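Long-range contact in pectate lyase (PDB 4U4B), which probably cleaves polygalacturonate and methylated pectins internally by calcium-dependent beta-elimination, leaving oligosaccharides with unsaturated non-reducing ends: residues I195-A200 with G222-K227. Residues are numbered along the deposited sequence; the frame is centred on the assembly and turned at random.
Sequences ICEDAA and GGKPDK. With SO4 (sulfate ion), chain B.
Lys227 N donates to Glu197 O at 2.7 Å, the one backbone hydrogen bond between the loops 195-200 and 222-227, with the donor close to the carbonyl direction (C=O...N 165°). One residue on, Asp198 OD1 lies 2.6 Å from Lys227 O. The CA-H of Asp198 points at the same oxygen, with CA to Lys227 O at 3.2 Å. Glu197 starts away from the partner loop but returns to it: CG is anti to the backbone N (chi1 -177°), and the bend at chi2 (49°) swings the carboxylate between two lysine chains. Its OE1 presses closely against CD and CE of Lys224, a tight approach of 3.0 Å to CD whose detail is uncertain, the two side chains crossing nearly at right angles. OE2 meets CD of Lys227 at 3.4 Å; both ammonium groups stay beyond salt-bridge range, and Lys227 NZ instead holds sulfate O1 and O3, an ion that Lys252 and Arg255 also bind. Deeper in, Asp226 CB packs 3.2 Å from Glu197 O, while Ile195 CG2 approaches Asp226 OD2 at 3.7 Å. Asp226 OD2 is hydrogen-bonded to His250 ND1 and OD1 to the backbone N of Gly251. Ile195 belongs to the calcium site, and both it and Asp226 touch Asn216, another residue of that site. The loops lead into strands 200-202 and 227-231, parallel neighbours on one face of the right-handed beta-helix, so the contact joins successive turns just ahead of their pairing, with the Cys196-Cys146 disulfide tying the first loop back to an earlier part of the chain.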
# COMPACT_ATOMS: atom_id res chain seq x y z
N ILE A 195 -4.73 -6.49 -8.73
CA ILE A 195 -4.68 -7.35 -7.56
C ILE A 195 -5.62 -8.54 -7.74
O ILE A 195 -6.76 -8.36 -8.17
CB ILE A 195 -5.07 -6.57 -6.28
CG1 ILE A 195 -3.94 -5.64 -5.87
CG2 ILE A 195 -5.44 -7.49 -5.13
CD1 ILE A 195 -4.37 -4.56 -4.89
N CYS A 196 -5.16 -9.75 -7.42
CA CYS A 196 -6.06 -10.89 -7.35
C CYS A 196 -6.89 -10.86 -6.07
O CYS A 196 -8.05 -10.48 -6.10
CB CYS A 196 -5.30 -12.21 -7.44
SG CYS A 196 -4.36 -12.41 -8.96
N GLU A 197 -6.28 -11.24 -4.96
CA GLU A 197 -7.00 -11.29 -3.69
C GLU A 197 -6.30 -10.47 -2.63
O GLU A 197 -6.94 -9.70 -1.89
CB GLU A 197 -7.17 -12.75 -3.22
CG GLU A 197 -7.99 -12.91 -1.92
CD GLU A 197 -9.31 -12.13 -1.95
OE1 GLU A 197 -10.00 -12.17 -3.00
OE2 GLU A 197 -9.65 -11.47 -0.94
N ASP A 198 -4.98 -10.61 -2.56
CA ASP A 198 -4.17 -9.90 -1.59
C ASP A 198 -2.97 -9.24 -2.26
O ASP A 198 -2.17 -9.93 -2.92
CB ASP A 198 -3.67 -10.85 -0.50
CG ASP A 198 -4.79 -11.65 0.15
OD1 ASP A 198 -5.86 -11.07 0.43
OD2 ASP A 198 -4.60 -12.86 0.40
N ALA A 199 -2.83 -7.93 -2.08
CA ALA A 199 -1.63 -7.21 -2.51
C ALA A 199 -0.40 -7.72 -1.74
O ALA A 199 0.66 -7.96 -2.31
CB ALA A 199 -1.80 -5.70 -2.32
N ALA A 200 -0.56 -7.87 -0.43
CA ALA A 200 0.52 -8.40 0.40
C ALA A 200 -0.03 -9.31 1.51
O ALA A 200 -1.11 -9.04 2.10
CB ALA A 200 1.33 -7.27 1.00
N GLY A 222 -13.17 -13.63 -7.98
CA GLY A 222 -14.17 -14.68 -7.94
C GLY A 222 -15.49 -14.04 -7.57
O GLY A 222 -16.40 -14.71 -7.07
N GLY A 223 -15.58 -12.74 -7.82
CA GLY A 223 -16.71 -11.95 -7.39
C GLY A 223 -16.51 -11.49 -5.95
O GLY A 223 -17.04 -10.47 -5.52
N LYS A 224 -15.73 -12.27 -5.21
CA LYS A 224 -15.49 -11.99 -3.81
C LYS A 224 -14.44 -10.89 -3.64
O LYS A 224 -13.44 -10.84 -4.35
CB LYS A 224 -15.09 -13.28 -3.07
CG LYS A 224 -14.00 -14.11 -3.72
CD LYS A 224 -12.62 -13.70 -3.21
CE LYS A 224 -12.57 -13.60 -1.68
NZ LYS A 224 -12.35 -14.91 -0.99
N PRO A 225 -14.70 -9.99 -2.69
CA PRO A 225 -13.93 -8.77 -2.44
C PRO A 225 -12.49 -9.07 -2.05
O PRO A 225 -12.24 -10.06 -1.36
CB PRO A 225 -14.69 -8.11 -1.29
CG PRO A 225 -16.05 -8.72 -1.30
CD PRO A 225 -15.81 -10.12 -1.73
N ASP A 226 -11.54 -8.24 -2.47
CA ASP A 226 -10.14 -8.50 -2.17
C ASP A 226 -9.82 -8.08 -0.73
O ASP A 226 -10.56 -7.32 -0.13
CB ASP A 226 -9.23 -7.80 -3.18
CG ASP A 226 -9.22 -6.28 -3.04
OD1 ASP A 226 -10.10 -5.73 -2.36
OD2 ASP A 226 -8.32 -5.63 -3.62
N LYS A 227 -8.73 -8.62 -0.19
CA LYS A 227 -8.21 -8.16 1.09
C LYS A 227 -6.79 -7.67 0.85
O LYS A 227 -5.88 -8.47 0.66
CB LYS A 227 -8.22 -9.28 2.14
CG LYS A 227 -9.61 -9.65 2.65
CD LYS A 227 -9.90 -11.10 2.40
CE LYS A 227 -11.38 -11.32 2.26
NZ LYS A 227 -11.69 -12.79 2.24
S SO4 B . -12.82 -12.45 5.15
O1 SO4 B . -11.57 -13.16 4.86
O2 SO4 B . -12.54 -11.04 5.42
O3 SO4 B . -13.73 -12.55 4.01
O4 SO4 B . -13.49 -13.04 6.32